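Local coordinates for protein fimbrial subunit CupB6 (Pseudomonas aeruginosa, PDB 5CYL) that probably forms the adhesive tip of a chaperone-usher pilus and so takes part in surface attachment and biofilm formation, at residues A[286-290]-A[291-295]. Sequence-based numbering, arbitrary orientation.
Sequences VVKNG and LDQQR
One face of the Arg295 guanidinium lies over Val286, with CG1 3.6 Å above the plane and offset toward its rim. The arginine reaches back along the strand, and the branched valine offers a broad apolar surface to it. The carboxylate of Asp292 packs beside the Asn289 amide without a hydrogen bond between them, the planes 35° apart and the side chains crossing at about a right angle. Asn289 OD1 accepts the backbone N-H of Asp292 (OD1 to N 3.0 Å), the donor standing above the carbonyl plane, and more weakly the N-H of Leu291. Asparagine suits this place because its short side chain, with CG anti to the backbone N (chi1 174°), carries an acceptor to the N-H groups just beyond it. Strand 283-289, in the region belonging to the fimbrial protein family, ends here in a tight reversal, the backbones of Lys288 and Arg295 forming a single beta bridge, before the chain runs on toward strand 299-308. Within the turn, the short carboxylate of Asp292 reaches the N-H two residues on: OD1 receives that of Gln294 at 3.0 Å, from above the carboxylate plane, making an Asx turn. Gln294 O in turn takes the Asn289 N-H at 2.9 Å. The Gln293 amide offers both donor and acceptor; bent at chi2 (-82°), it folds back so that NE2 donates to Gly290 O at 3.0 Å, while OE1 receives a weak bond from the long-reaching Lys288 amine. Tyr303 touches Asn289 and Asp292.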
ATOM      1  N   VAL A 286       1.174 -30.252  22.177  1.00 28.48           N
ATOM      2  CA  VAL A 286       0.149 -29.296  21.737  1.00 29.60           C
ATOM      3  C   VAL A 286       0.606 -27.844  21.909  1.00 30.37           C
ATOM      4  O   VAL A 286       1.151 -27.500  22.942  1.00 37.09           O
ATOM      5  CB  VAL A 286      -1.205 -29.504  22.438  1.00 28.46           C
ATOM      6  CG1 VAL A 286      -1.904 -30.715  21.858  1.00 29.02           C
ATOM      7  CG2 VAL A 286      -1.033 -29.652  23.920  1.00 28.57           C
ATOM      8  N   VAL A 287       0.342 -26.981  20.926  1.00 27.07           N
ATOM      9  CA  VAL A 287       0.695 -25.571  21.034  1.00 25.23           C
ATOM     10  C   VAL A 287      -0.536 -24.693  20.947  1.00 26.80           C
ATOM     11  O   VAL A 287      -1.328 -24.765  19.980  1.00 28.77           O
ATOM     12  CB  VAL A 287       1.658 -25.142  19.940  1.00 24.71           C
ATOM     13  CG1 VAL A 287       2.249 -23.774  20.252  1.00 26.31           C
ATOM     14  CG2 VAL A 287       2.747 -26.166  19.807  1.00 25.19           C
ATOM     15  N   LYS A 288      -0.681 -23.824  21.940  1.00 25.89           N
ATOM     16  CA  LYS A 288      -1.852 -22.988  22.015  1.00 26.67           C
ATOM     17  C   LYS A 288      -1.603 -21.527  21.569  1.00 29.19           C
ATOM     18  O   LYS A 288      -0.705 -20.865  22.076  1.00 32.23           O
ATOM     19  CB  LYS A 288      -2.381 -23.043  23.416  1.00 25.61           C
ATOM     20  CG  LYS A 288      -3.596 -22.191  23.564  1.00 26.82           C
ATOM     21  CD  LYS A 288      -3.745 -21.885  25.021  1.00 28.32           C
ATOM     22  CE  LYS A 288      -5.105 -21.327  25.257  1.00 30.75           C
ATOM     23  NZ  LYS A 288      -5.351 -21.085  26.702  1.00 33.09           N
ATOM     24  N   ASN A 289      -2.426 -21.046  20.628  1.00 29.76           N
ATOM     25  CA  ASN A 289      -2.363 -19.687  20.084  1.00 27.72           C
ATOM     26  C   ASN A 289      -2.964 -18.739  21.123  1.00 29.33           C
ATOM     27  O   ASN A 289      -4.120 -18.863  21.503  1.00 28.92           O
ATOM     28  CB  ASN A 289      -3.086 -19.630  18.728  1.00 27.27           C
ATOM     29  CG  ASN A 289      -3.203 -18.220  18.131  1.00 28.81           C
ATOM     30  OD1 ASN A 289      -3.327 -17.204  18.833  1.00 32.89           O
ATOM     31  ND2 ASN A 289      -3.207 -18.162  16.820  1.00 28.42           N
ATOM     32  N   GLY A 290      -2.142 -17.794  21.577  1.00 29.56           N
ATOM     33  CA  GLY A 290      -2.523 -16.864  22.637  1.00 28.11           C
ATOM     34  C   GLY A 290      -3.649 -15.940  22.233  1.00 29.23           C
ATOM     35  O   GLY A 290      -4.510 -15.609  23.062  1.00 27.30           O
ATOM     36  N   LEU A 291      -3.646 -15.535  20.960  1.00 28.14           N
ATOM     37  CA  LEU A 291      -4.657 -14.592  20.451  1.00 27.59           C
ATOM     38  C   LEU A 291      -6.023 -15.273  20.307  1.00 28.30           C
ATOM     39  O   LEU A 291      -7.024 -14.854  20.882  1.00 26.93           O
ATOM     40  CB  LEU A 291      -4.199 -14.012  19.128  1.00 26.87           C
ATOM     41  CG  LEU A 291      -2.737 -13.551  19.107  1.00 28.26           C
ATOM     42  CD1 LEU A 291      -2.327 -13.310  17.673  1.00 30.11           C
ATOM     43  CD2 LEU A 291      -2.485 -12.305  19.933  1.00 26.75           C
ATOM     44  N   ASP A 292      -6.069 -16.356  19.552  1.00 30.06           N
ATOM     45  CA  ASP A 292      -7.369 -16.962  19.298  1.00 33.43           C
ATOM     46  C   ASP A 292      -7.711 -17.989  20.350  1.00 36.48           C
ATOM     47  O   ASP A 292      -8.853 -18.358  20.475  1.00 38.85           O
ATOM     48  CB  ASP A 292      -7.572 -17.441  17.860  1.00 35.01           C
ATOM     49  CG  ASP A 292      -6.718 -18.592  17.480  1.00 39.22           C
ATOM     50  OD1 ASP A 292      -6.051 -19.152  18.360  1.00 38.94           O
ATOM     51  OD2 ASP A 292      -6.711 -19.002  16.290  1.00 41.75           O
ATOM     52  N   GLN A 293      -6.731 -18.374  21.160  1.00 35.88           N
ATOM     53  CA  GLN A 293      -6.954 -19.306  22.266  1.00 34.80           C
ATOM     54  C   GLN A 293      -7.206 -20.735  21.806  1.00 35.37           C
ATOM     55  O   GLN A 293      -7.742 -21.517  22.546  1.00 35.63           O
ATOM     56  CB  GLN A 293      -8.074 -18.811  23.197  1.00 32.90           C
ATOM     57  CG  GLN A 293      -7.635 -17.561  23.927  1.00 37.85           C
ATOM     58  CD  GLN A 293      -6.770 -17.873  25.154  1.00 38.46           C
ATOM     59  OE1 GLN A 293      -7.283 -18.350  26.156  1.00 41.34           O
ATOM     60  NE2 GLN A 293      -5.480 -17.595  25.079  1.00 34.16           N
ATOM     61  N   GLN A 294      -6.833 -21.063  20.582  1.00 35.27           N
ATOM     62  CA  GLN A 294      -7.091 -22.381  20.028  1.00 33.66           C
ATOM     63  C   GLN A 294      -5.763 -23.029  19.767  1.00 33.22           C
ATOM     64  O   GLN A 294      -4.781 -22.334  19.526  1.00 36.49           O
ATOM     65  CB  GLN A 294      -7.910 -22.286  18.742  1.00 31.11           C
ATOM     66  CG  GLN A 294      -9.156 -21.431  18.859  1.00 32.71           C
ATOM     67  CD  GLN A 294     -10.175 -22.013  19.775  1.00 33.30           C
ATOM     68  OE1 GLN A 294     -10.505 -23.171  19.641  1.00 37.33           O
ATOM     69  NE2 GLN A 294     -10.647 -21.230  20.740  1.00 34.89           N
ATOM     70  N   ARG A 295      -5.733 -24.345  19.808  1.00 29.49           N
ATOM     71  CA  ARG A 295      -4.515 -25.051  19.527  1.00 28.06           C
ATOM     72  C   ARG A 295      -4.183 -24.948  18.050  1.00 30.85           C
ATOM     73  O   ARG A 295      -5.056 -25.142  17.191  1.00 34.82           O
ATOM     74  CB  ARG A 295      -4.655 -26.520  19.919  1.00 24.65           C
ATOM     75  CG  ARG A 295      -4.648 -26.742  21.404  1.00 22.18           C
ATOM     76  CD  ARG A 295      -4.952 -28.160  21.738  1.00 21.79           C
ATOM     77  NE  ARG A 295      -4.851 -28.323  23.182  1.00 23.08           N
ATOM     78  CZ  ARG A 295      -5.173 -29.421  23.860  1.00 22.59           C
ATOM     79  NH1 ARG A 295      -5.580 -30.508  23.227  1.00 22.24           N
ATOM     80  NH2 ARG A 295      -5.080 -29.444  25.184  1.00 21.10           N
TER